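Side-chain contacts in protein (superoxide dismutase) (Sulfolobus acidocaldarius, PDB 1B06), which converts superoxide radicals into hydrogen peroxide and molecular oxygen at a single iron ion in each subunit, protecting the cell from their toxicity: residues A[30-34]-A[35-39]; A[85-88]-A[89-93]; A[58-61]-A[62-66]; A[76-79]-A[80-84]. One frame throughout, in Å; residues are numbered along the deposited sequence.

Contact 1 of 4, residues A[30-34]-A[35-39]; sequences IDVHY and NGHHK. With FE (Fe (III) ion), chain G.
On helix 27-57, the first arm of the alpha-hairpin in iron and manganese superoxide dismutases, Asp31 and Asn35 meet one turn apart, and just after them, at residues 35-38, the helix widens to a pi-type turn. On one side of the helix the Asn35 amide reaches back one turn: ND2 gives a bond to Asp31 OD1 at 2.9 Å; that oxygen lies close to the plane of the Asn35 amide, while ND2 comes in from above the carboxylate plane. A weak second bond runs from ND2 to Asp31 O. Asn35 OD1 rests against Tyr34 CD2 at 3.5 Å, the ring and amide planes turned 68° apart. Tyr34 sends its hydroxyl away to Pro12 O. The widening shows in the backbone bonds. Val32 O takes His37 N at 3.0 Å, five residues on, with a weak bond from Gly36 N beside it, and His33 O takes His38 N at 3.1 Å. With CG anti to its backbone N (chi1 -163°), His33 is carried off the helix and NE2 binds the iron at 2.2 Å; His84, Asp170, His174 and a water complete the site. His37 CD2 lies 3.4 Å from Val32 O, while His33 CA sits in plane at the edge of the His37 ring, whose NE2 bonds to Tyr177 of the second subunit. His38 turns its nitrogens to Trp88 and His81 of the other hairpin arm. Three histidines within six residues, His33, His37 and His38, thus serve metal, subunit interface and hairpin in turn, and the positive iron would be expected to polarise the His33 imidazole.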
loop_
_atom_site.group_PDB
_atom_site.type_symbol
_atom_site.label_atom_id
_atom_site.label_comp_id
_atom_site.label_asym_id
_atom_site.label_seq_id
_atom_site.Cartn_x
_atom_site.Cartn_y
_atom_site.Cartn_z
ATOM N N ILE A 30 4.473 -27.943 2.512
ATOM C CA ILE A 30 4.770 -27.967 1.087
ATOM C C ILE A 30 3.582 -28.420 0.249
ATOM O O ILE A 30 3.291 -27.843 -0.796
ATOM C CB ILE A 30 5.974 -28.886 0.800
ATOM C CG1 ILE A 30 7.194 -28.381 1.567
ATOM C CG2 ILE A 30 6.280 -28.909 -0.695
ATOM C CD1 ILE A 30 7.674 -26.997 1.121
ATOM N N ASP A 31 2.894 -29.454 0.712
ATOM C CA ASP A 31 1.741 -29.980 -0.003
ATOM C C ASP A 31 0.671 -28.919 -0.279
ATOM O O ASP A 31 0.330 -28.661 -1.434
ATOM C CB ASP A 31 1.132 -31.134 0.793
ATOM C CG ASP A 31 0.014 -31.833 0.045
ATOM O OD1 ASP A 31 0.170 -32.088 -1.168
ATOM O OD2 ASP A 31 -1.025 -32.125 0.676
ATOM N N VAL A 32 0.142 -28.309 0.781
ATOM C CA VAL A 32 -0.892 -27.282 0.640
ATOM C C VAL A 32 -0.355 -25.953 0.085
ATOM O O VAL A 32 -1.080 -25.205 -0.572
ATOM C CB VAL A 32 -1.599 -27.020 1.989
ATOM C CG1 VAL A 32 -0.621 -26.417 2.981
ATOM C CG2 VAL A 32 -2.785 -26.102 1.783
ATOM N N HIS A 33 0.915 -25.665 0.351
ATOM C CA HIS A 33 1.549 -24.442 -0.138
ATOM C C HIS A 33 1.624 -24.492 -1.660
ATOM O O HIS A 33 1.386 -23.498 -2.347
ATOM C CB HIS A 33 2.964 -24.328 0.434
ATOM C CG HIS A 33 3.553 -22.954 0.343
ATOM N ND1 HIS A 33 4.738 -22.614 0.962
ATOM C CD2 HIS A 33 3.116 -21.832 -0.277
ATOM C CE1 HIS A 33 5.003 -21.341 0.729
ATOM N NE2 HIS A 33 4.035 -20.844 -0.021
ATOM N N TYR A 34 1.958 -25.671 -2.173
ATOM C CA TYR A 34 2.095 -25.892 -3.604
ATOM C C TYR A 34 0.764 -26.214 -4.287
ATOM O O TYR A 34 0.352 -25.513 -5.207
ATOM C CB TYR A 34 3.107 -27.019 -3.852
ATOM C CG TYR A 34 3.192 -27.467 -5.291
ATOM C CD1 TYR A 34 3.759 -26.648 -6.261
ATOM C CD2 TYR A 34 2.675 -28.698 -5.688
ATOM C CE1 TYR A 34 3.806 -27.037 -7.593
ATOM C CE2 TYR A 34 2.715 -29.101 -7.018
ATOM C CZ TYR A 34 3.279 -28.264 -7.966
ATOM O OH TYR A 34 3.292 -28.635 -9.290
ATOM N N ASN A 35 0.090 -27.265 -3.833
ATOM C CA ASN A 35 -1.179 -27.665 -4.433
ATOM C C ASN A 35 -2.349 -26.759 -4.080
ATOM O O ASN A 35 -3.354 -26.731 -4.789
ATOM C CB ASN A 35 -1.522 -29.098 -4.035
ATOM C CG ASN A 35 -0.598 -30.104 -4.666
ATOM O OD1 ASN A 35 -0.485 -30.178 -5.894
ATOM N ND2 ASN A 35 0.081 -30.887 -3.833
ATOM N N GLY A 36 -2.222 -26.021 -2.987
ATOM C CA GLY A 36 -3.300 -25.138 -2.585
ATOM C C GLY A 36 -3.094 -23.700 -3.012
ATOM O O GLY A 36 -3.764 -23.210 -3.923
ATOM N N HIS A 37 -2.150 -23.028 -2.362
ATOM C CA HIS A 37 -1.864 -21.627 -2.646
ATOM C C HIS A 37 -1.346 -21.321 -4.053
ATOM O O HIS A 37 -1.964 -20.551 -4.787
ATOM C CB HIS A 37 -0.892 -21.079 -1.589
ATOM C CG HIS A 37 -1.419 -21.166 -0.190
ATOM N ND1 HIS A 37 -2.275 -20.226 0.344
ATOM C CD2 HIS A 37 -1.232 -22.095 0.779
ATOM C CE1 HIS A 37 -2.593 -20.571 1.579
ATOM N NE2 HIS A 37 -1.973 -21.701 1.869
ATOM N N HIS A 38 -0.219 -21.913 -4.439
ATOM C CA HIS A 38 0.333 -21.635 -5.759
ATOM C C HIS A 38 -0.667 -21.917 -6.877
ATOM O O HIS A 38 -0.876 -21.084 -7.757
ATOM C CB HIS A 38 1.615 -22.438 -5.983
ATOM C CG HIS A 38 2.427 -21.967 -7.151
ATOM N ND1 HIS A 38 3.695 -22.438 -7.413
ATOM C CD2 HIS A 38 2.139 -21.094 -8.145
ATOM C CE1 HIS A 38 4.153 -21.877 -8.518
ATOM N NE2 HIS A 38 3.227 -21.056 -8.983
ATOM N N LYS A 39 -1.289 -23.089 -6.847
ATOM C CA LYS A 39 -2.264 -23.440 -7.871
ATOM C C LYS A 39 -3.363 -22.386 -7.929
ATOM O O LYS A 39 -3.843 -22.025 -8.997
ATOM C CB LYS A 39 -2.886 -24.800 -7.557
ATOM C CG LYS A 39 -4.007 -25.200 -8.497
ATOM C CD LYS A 39 -3.667 -26.489 -9.236
ATOM C CE LYS A 39 -4.452 -27.693 -8.694
ATOM N NZ LYS A 39 -5.098 -27.438 -7.368
HETATM FE FE FE G . 3.592 -18.666 -0.164
HETATM O O HOH W 1 3.294 -16.621 -0.382
#

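Contact 2 of 4, residues A[85-88]-A[89-93]; sequences AIYW and NNMAP
Met91 folds back onto Tyr87 just past the end of helix 67-89, and its side chain can be followed atom by atom. CB stands 3.9 Å from Tyr87 O, and CG comes closer to the same oxygen, at 3.6 Å. SD then passes the ring obliquely, 4.3 Å from the Tyr87 centroid, which makes a Met-aromatic contact. A bend at chi3 (-63°) turns the terminal methyl inward, and CE settles over one face of the phenol in a CH-pi contact, 3.7 Å from the centroid and only 16° off the ring normal. The same methyl meets the indole of Trp88 differently: it lies near the indole plane, at the edge, 4.0 Å from CE3. One methyl therefore fills the angle between two aromatic rings. The turn that returns Met91 is held by modest bonds: Asn90 N is shared weakly between Ile86 O and Tyr87 O, and Met91 N makes a long, weak bond to Trp88 O at 3.5 Å. One turn back, the Asn89 amide adds a weak bond from ND2 to Ala85 O at 3.0 Å. The polar ends of both rings are engaged elsewhere, Tyr87 OH with Tyr187 OH and Trp88 NE1 with helix 27-57. Around this helix terminus, Tyr87 touches Asp170 and Ile86 touches Ile168 on strand 165-170, Asn89 packs on Asp199 and Arg203 of helix 197-205, and Met91 touches Tyr16 and Leu21 in the loops before helix 27-57.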
loop_
_atom_site.group_PDB
_atom_site.type_symbol
_atom_site.label_atom_id
_atom_site.label_comp_id
_atom_site.label_asym_id
_atom_site.label_seq_id
_atom_site.Cartn_x
_atom_site.Cartn_y
_atom_site.Cartn_z
ATOM N N ALA A 85 7.123 -19.657 -8.033
ATOM C CA ALA A 85 7.866 -20.437 -9.009
ATOM C C ALA A 85 9.365 -20.301 -8.759
ATOM O O ALA A 85 10.116 -21.264 -8.898
ATOM C CB ALA A 85 7.523 -19.975 -10.411
ATOM N N ILE A 86 9.807 -19.104 -8.394
ATOM C CA ILE A 86 11.223 -18.892 -8.112
ATOM C C ILE A 86 11.580 -19.562 -6.781
ATOM O O ILE A 86 12.613 -20.221 -6.656
ATOM C CB ILE A 86 11.552 -17.390 -8.003
ATOM C CG1 ILE A 86 11.333 -16.709 -9.355
ATOM C CG2 ILE A 86 12.992 -17.202 -7.556
ATOM C CD1 ILE A 86 11.189 -15.200 -9.263
ATOM N N TYR A 87 10.703 -19.380 -5.799
ATOM C CA TYR A 87 10.868 -19.924 -4.455
ATOM C C TYR A 87 11.163 -21.428 -4.441
ATOM O O TYR A 87 12.112 -21.869 -3.788
ATOM C CB TYR A 87 9.603 -19.618 -3.649
ATOM C CG TYR A 87 9.591 -20.088 -2.211
ATOM C CD1 TYR A 87 10.600 -19.726 -1.320
ATOM C CD2 TYR A 87 8.530 -20.850 -1.727
ATOM C CE1 TYR A 87 10.547 -20.115 0.033
ATOM C CE2 TYR A 87 8.463 -21.242 -0.388
ATOM C CZ TYR A 87 9.470 -20.872 0.487
ATOM O OH TYR A 87 9.389 -21.258 1.807
ATOM N N TRP A 88 10.363 -22.211 -5.166
ATOM C CA TRP A 88 10.560 -23.659 -5.214
ATOM C C TRP A 88 11.934 -24.017 -5.768
ATOM O O TRP A 88 12.603 -24.908 -5.255
ATOM C CB TRP A 88 9.496 -24.339 -6.080
ATOM C CG TRP A 88 8.071 -24.034 -5.709
ATOM C CD1 TRP A 88 7.062 -23.708 -6.565
ATOM C CD2 TRP A 88 7.494 -24.038 -4.394
ATOM N NE1 TRP A 88 5.893 -23.509 -5.873
ATOM C CE2 TRP A 88 6.127 -23.704 -4.538
ATOM C CE3 TRP A 88 7.996 -24.291 -3.111
ATOM C CZ2 TRP A 88 5.254 -23.616 -3.445
ATOM C CZ3 TRP A 88 7.124 -24.203 -2.021
ATOM C CH2 TRP A 88 5.769 -23.868 -2.200
ATOM N N ASN A 89 12.350 -23.320 -6.819
ATOM C CA ASN A 89 13.637 -23.578 -7.449
ATOM C C ASN A 89 14.807 -23.004 -6.662
ATOM O O ASN A 89 15.951 -23.433 -6.835
ATOM C CB ASN A 89 13.651 -22.998 -8.860
ATOM C CG ASN A 89 12.832 -23.818 -9.826
ATOM O OD1 ASN A 89 13.060 -25.011 -9.985
ATOM N ND2 ASN A 89 11.869 -23.184 -10.478
ATOM N N ASN A 90 14.515 -22.039 -5.799
ATOM C CA ASN A 90 15.542 -21.387 -4.996
ATOM C C ASN A 90 15.878 -22.185 -3.740
ATOM O O ASN A 90 16.678 -21.747 -2.914
ATOM C CB ASN A 90 15.079 -19.980 -4.615
ATOM C CG ASN A 90 16.232 -19.004 -4.439
ATOM O OD1 ASN A 90 17.108 -18.879 -5.301
ATOM N ND2 ASN A 90 16.233 -18.300 -3.315
ATOM N N MET A 91 15.250 -23.350 -3.604
ATOM C CA MET A 91 15.483 -24.245 -2.471
ATOM C C MET A 91 15.896 -25.620 -3.014
ATOM O O MET A 91 15.659 -25.929 -4.182
ATOM C CB MET A 91 14.213 -24.373 -1.624
ATOM C CG MET A 91 13.829 -23.098 -0.886
ATOM S SD MET A 91 12.546 -23.320 0.358
ATOM C CE MET A 91 11.132 -23.861 -0.682
ATOM N N ALA A 92 16.519 -26.439 -2.174
ATOM C CA ALA A 92 16.950 -27.763 -2.590
ATOM C C ALA A 92 16.982 -28.680 -1.382
ATOM O O ALA A 92 17.183 -28.223 -0.259
ATOM C CB ALA A 92 18.330 -27.683 -3.224
ATOM N N PRO A 93 16.765 -29.990 -1.593
ATOM C CA PRO A 93 16.777 -30.963 -0.494
ATOM C C PRO A 93 17.993 -30.817 0.419
ATOM O O PRO A 93 19.091 -30.491 -0.036
ATOM C CB PRO A 93 16.751 -32.309 -1.211
ATOM C CG PRO A 93 16.048 -32.017 -2.496
ATOM C CD PRO A 93 16.473 -30.630 -2.887
#

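Contact 3 of 4, residues A[58-61]-A[62-66]; sequences GDLP and QGQYD
The Tyr65 ring is approached obliquely by two backbone oxygens, Pro61 O at 3.5 Å from CD2 and Leu60 O at 3.6 Å from CE2, neither of them squarely over a face nor at the edge. The second flat group, the Gln64 amide, lies against the pyrrolidine of Pro61, with OE1 3.5 Å from Pro61 CG and NE2 3.8 Å from Pro61 CD. Gln64 runs extended beyond CG, which carries its amide back across the proline ring. These meetings follow from a type II beta turn, Pro61 to Gln64, closed by Gln64 N bonding to Pro61 O at 3.0 Å. Gly63 takes the third position with positive phi (99°), a conformation that suits glycine. The turn forms part of the connection between the two long helices, 27-57 and 67-89, at the far end of the alpha-hairpin from the iron. Tyr65 has CG between its backbone N and carbonyl carbon (chi1 64°), and this tucks the ring beside the turn while CB meets Leu60 CD2 at 3.9 Å. The other methyl, Leu60 CD1, lies 4.0 Å from Gln64 CB, and the leucine also rests on Arg51 and Lys54 of helix 27-57. Subunit contacts gather here: Tyr65 OH bonds to Glu125 of the third subunit, and Asp66 forms a salt bridge with Arg51 of the fourth.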
loop_
_atom_site.group_PDB
_atom_site.type_symbol
_atom_site.label_atom_id
_atom_site.label_comp_id
_atom_site.label_asym_id
_atom_site.label_seq_id
_atom_site.Cartn_x
_atom_site.Cartn_y
_atom_site.Cartn_z
ATOM N N GLY A 58 -14.639 -6.616 -26.441
ATOM C CA GLY A 58 -15.881 -5.865 -26.448
ATOM C C GLY A 58 -17.048 -6.714 -25.977
ATOM O O GLY A 58 -18.192 -6.250 -25.938
ATOM N N ASP A 59 -16.763 -7.962 -25.616
ATOM C CA ASP A 59 -17.800 -8.871 -25.144
ATOM C C ASP A 59 -18.271 -8.463 -23.753
ATOM O O ASP A 59 -19.400 -8.756 -23.351
ATOM C CB ASP A 59 -17.271 -10.301 -25.127
ATOM C CG ASP A 59 -16.849 -10.775 -26.502
ATOM O OD1 ASP A 59 -17.229 -10.129 -27.501
ATOM O OD2 ASP A 59 -16.135 -11.794 -26.586
ATOM N N LEU A 60 -17.389 -7.789 -23.022
ATOM C CA LEU A 60 -17.695 -7.293 -21.686
ATOM C C LEU A 60 -17.765 -5.776 -21.847
ATOM O O LEU A 60 -16.738 -5.092 -21.853
ATOM C CB LEU A 60 -16.584 -7.679 -20.704
ATOM C CG LEU A 60 -16.861 -7.541 -19.203
ATOM C CD1 LEU A 60 -18.052 -8.406 -18.810
ATOM C CD2 LEU A 60 -15.616 -7.948 -18.414
ATOM N N PRO A 61 -18.982 -5.236 -22.006
ATOM C CA PRO A 61 -19.208 -3.796 -22.179
ATOM C C PRO A 61 -19.014 -2.942 -20.929
ATOM O O PRO A 61 -19.106 -3.434 -19.802
ATOM C CB PRO A 61 -20.640 -3.723 -22.698
ATOM C CG PRO A 61 -21.299 -4.923 -22.118
ATOM C CD PRO A 61 -20.244 -5.998 -22.044
ATOM N N GLN A 62 -18.745 -1.657 -21.142
ATOM C CA GLN A 62 -18.551 -0.724 -20.043
ATOM C C GLN A 62 -19.766 -0.797 -19.143
ATOM O O GLN A 62 -20.895 -0.868 -19.620
ATOM C CB GLN A 62 -18.397 0.699 -20.573
ATOM C CG GLN A 62 -17.074 0.956 -21.264
ATOM C CD GLN A 62 -16.391 2.209 -20.754
ATOM O OE1 GLN A 62 -16.374 2.478 -19.549
ATOM N NE2 GLN A 62 -15.821 2.985 -21.670
ATOM N N GLY A 63 -19.529 -0.780 -17.838
ATOM C CA GLY A 63 -20.624 -0.857 -16.896
ATOM C C GLY A 63 -20.788 -2.267 -16.375
ATOM O O GLY A 63 -21.570 -2.504 -15.461
ATOM N N GLN A 64 -20.050 -3.212 -16.949
ATOM C CA GLN A 64 -20.139 -4.596 -16.508
ATOM C C GLN A 64 -18.818 -5.072 -15.927
ATOM O O GLN A 64 -18.563 -6.271 -15.821
ATOM C CB GLN A 64 -20.585 -5.489 -17.670
ATOM C CG GLN A 64 -22.008 -5.178 -18.128
ATOM C CD GLN A 64 -22.617 -6.248 -19.019
ATOM O OE1 GLN A 64 -23.621 -6.004 -19.690
ATOM N NE2 GLN A 64 -22.022 -7.433 -19.031
ATOM N N TYR A 65 -17.981 -4.113 -15.544
ATOM C CA TYR A 65 -16.691 -4.413 -14.942
ATOM C C TYR A 65 -16.138 -3.187 -14.229
ATOM O O TYR A 65 -16.590 -2.072 -14.463
ATOM C CB TYR A 65 -15.694 -4.879 -16.006
ATOM C CG TYR A 65 -15.363 -3.837 -17.050
ATOM C CD1 TYR A 65 -14.410 -2.846 -16.803
ATOM C CD2 TYR A 65 -15.992 -3.844 -18.290
ATOM C CE1 TYR A 65 -14.092 -1.894 -17.766
ATOM C CE2 TYR A 65 -15.683 -2.896 -19.261
ATOM C CZ TYR A 65 -14.733 -1.926 -18.993
ATOM O OH TYR A 65 -14.422 -0.995 -19.953
ATOM N N ASP A 66 -15.169 -3.411 -13.347
ATOM C CA ASP A 66 -14.514 -2.337 -12.611
ATOM C C ASP A 66 -13.022 -2.587 -12.804
ATOM O O ASP A 66 -12.400 -3.350 -12.065
ATOM C CB ASP A 66 -14.906 -2.395 -11.141
ATOM C CG ASP A 66 -16.393 -2.233 -10.942
ATOM O OD1 ASP A 66 -16.854 -1.077 -10.833
ATOM O OD2 ASP A 66 -17.107 -3.260 -10.903
#

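Contact 4 of 4, residues A[76-79]-A[80-84]; sequences FNIN and GHKLH. With FE (Fe (III) ion), chain G.
Lys82 has CG anti to its carbonyl carbon (chi1 -60°) and a chain that stays extended until a bend at chi4, so it runs beside Ile78, whose CG2 branch is anti to its backbone N and points the same way. The methyl Ile78 CG2 lies 3.7 Å from Lys82 CE, and Lys82 CG leans on Ile78 O at 3.1 Å, so the aliphatic part of the lysine is braced one turn back along helix 67-89. Beyond it, NZ forms salt bridges with Asp141 and Glu143 of the third subunit. The backbone ladder is regular here: Lys82 N meets Ile78 O at 3.0 Å in an almost straight bond (174°), and Leu83 N meets Asn79 O at 2.9 Å. Leu83 also lays CB and CG against that oxygen, each 3.2 Å away. Asn79 directs its amide to His159 and Ala161 of the third subunit, and His81 bonds to Glu143 there. At the end of the segment, His84 ND1 bonds to Gly80 O at 2.6 Å, the oxygen lying in the imidazole plane, while NE2 binds the iron at 2.2 Å. With ND1 as donor and NE2 on the metal, both ring nitrogens are engaged. Gly80 O thus acts as a second-shell acceptor that, with the metal bond, fixes the rotation of the ring and would be expected to make His84 a somewhat stronger electron-pair donor to the iron.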
loop_
_atom_site.group_PDB
_atom_site.type_symbol
_atom_site.label_atom_id
_atom_site.label_comp_id
_atom_site.label_asym_id
_atom_site.label_seq_id
_atom_site.Cartn_x
_atom_site.Cartn_y
_atom_site.Cartn_z
ATOM N N PHE A 76 -1.642 -9.052 -7.945
ATOM C CA PHE A 76 -1.722 -9.939 -6.805
ATOM C C PHE A 76 -1.453 -11.379 -7.236
ATOM O O PHE A 76 -0.510 -12.023 -6.762
ATOM C CB PHE A 76 -3.105 -9.840 -6.161
ATOM C CG PHE A 76 -3.308 -10.808 -5.038
ATOM C CD1 PHE A 76 -2.532 -10.723 -3.884
ATOM C CD2 PHE A 76 -4.228 -11.842 -5.150
ATOM C CE1 PHE A 76 -2.664 -11.663 -2.857
ATOM C CE2 PHE A 76 -4.371 -12.789 -4.128
ATOM C CZ PHE A 76 -3.586 -12.698 -2.981
ATOM N N ASN A 77 -2.272 -11.873 -8.156
ATOM C CA ASN A 77 -2.148 -13.243 -8.634
ATOM C C ASN A 77 -0.926 -13.563 -9.487
ATOM O O ASN A 77 -0.286 -14.590 -9.281
ATOM C CB ASN A 77 -3.417 -13.635 -9.383
ATOM C CG ASN A 77 -4.570 -13.919 -8.447
ATOM O OD1 ASN A 77 -4.513 -14.848 -7.650
ATOM N ND2 ASN A 77 -5.619 -13.116 -8.535
ATOM N N ILE A 78 -0.594 -12.703 -10.445
ATOM C CA ILE A 78 0.557 -12.972 -11.300
ATOM C C ILE A 78 1.854 -12.993 -10.493
ATOM O O ILE A 78 2.723 -13.838 -10.718
ATOM C CB ILE A 78 0.669 -11.935 -12.441
ATOM C CG1 ILE A 78 -0.592 -11.989 -13.311
ATOM C CG2 ILE A 78 1.901 -12.229 -13.297
ATOM C CD1 ILE A 78 -0.545 -11.097 -14.545
ATOM N N ASN A 79 1.987 -12.056 -9.560
ATOM C CA ASN A 79 3.173 -11.999 -8.715
ATOM C C ASN A 79 3.167 -13.216 -7.788
ATOM O O ASN A 79 4.208 -13.819 -7.538
ATOM C CB ASN A 79 3.185 -10.705 -7.888
ATOM C CG ASN A 79 3.915 -9.568 -8.596
ATOM O OD1 ASN A 79 5.078 -9.707 -8.979
ATOM N ND2 ASN A 79 3.233 -8.435 -8.769
ATOM N N GLY A 80 1.990 -13.578 -7.287
ATOM C CA GLY A 80 1.895 -14.728 -6.408
ATOM C C GLY A 80 2.428 -15.978 -7.090
ATOM O O GLY A 80 3.137 -16.785 -6.488
ATOM N N HIS A 81 2.088 -16.134 -8.363
ATOM C CA HIS A 81 2.526 -17.280 -9.147
ATOM C C HIS A 81 4.035 -17.227 -9.442
ATOM O O HIS A 81 4.782 -18.151 -9.103
ATOM C CB HIS A 81 1.706 -17.337 -10.451
ATOM C CG HIS A 81 2.420 -17.974 -11.603
ATOM N ND1 HIS A 81 2.876 -19.274 -11.571
ATOM C CD2 HIS A 81 2.754 -17.488 -12.823
ATOM C CE1 HIS A 81 3.459 -19.563 -12.720
ATOM N NE2 HIS A 81 3.399 -18.497 -13.498
ATOM N N LYS A 82 4.482 -16.137 -10.054
ATOM C CA LYS A 82 5.886 -15.981 -10.411
ATOM C C LYS A 82 6.848 -16.094 -9.238
ATOM O O LYS A 82 7.897 -16.727 -9.353
ATOM C CB LYS A 82 6.090 -14.645 -11.122
ATOM C CG LYS A 82 5.277 -14.510 -12.411
ATOM C CD LYS A 82 5.756 -13.346 -13.268
ATOM C CE LYS A 82 5.163 -13.419 -14.671
ATOM N NZ LYS A 82 6.038 -14.182 -15.619
ATOM N N LEU A 83 6.498 -15.488 -8.110
ATOM C CA LEU A 83 7.365 -15.529 -6.941
ATOM C C LEU A 83 7.457 -16.926 -6.338
ATOM O O LEU A 83 8.515 -17.329 -5.855
ATOM C CB LEU A 83 6.878 -14.536 -5.887
ATOM C CG LEU A 83 7.026 -13.052 -6.243
ATOM C CD1 LEU A 83 6.636 -12.218 -5.038
ATOM C CD2 LEU A 83 8.456 -12.742 -6.666
ATOM N N HIS A 84 6.354 -17.667 -6.362
ATOM C CA HIS A 84 6.364 -19.019 -5.822
ATOM C C HIS A 84 7.184 -19.925 -6.733
ATOM O O HIS A 84 7.866 -20.836 -6.268
ATOM C CB HIS A 84 4.937 -19.552 -5.688
ATOM C CG HIS A 84 4.276 -19.152 -4.410
ATOM N ND1 HIS A 84 3.577 -17.974 -4.275
ATOM C CD2 HIS A 84 4.271 -19.736 -3.190
ATOM C CE1 HIS A 84 3.173 -17.846 -3.024
ATOM N NE2 HIS A 84 3.582 -18.902 -2.345
HETATM FE FE FE G . 3.592 -18.666 -0.164
HETATM O O HOH W 1 3.294 -16.621 -0.382
#

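From the N terminus, the chain first passes contact 1 early in helix 27-57, then contact 3 in the connection at the far end of the hairpin, then contact 4 and contact 2 along and just beyond helix 67-89. Each is local and closes only a turn or so of chain; they run in series, with none nested or crossing. Folding of the hairpin returns contacts 4 and 2 to contact 1: His33 and His84 share the iron, and His38 links to His81 and Trp88. Contact 3 stands apart, its centre about 33 Å from that of contact 1, yet like contact 4 it touches the third subunit.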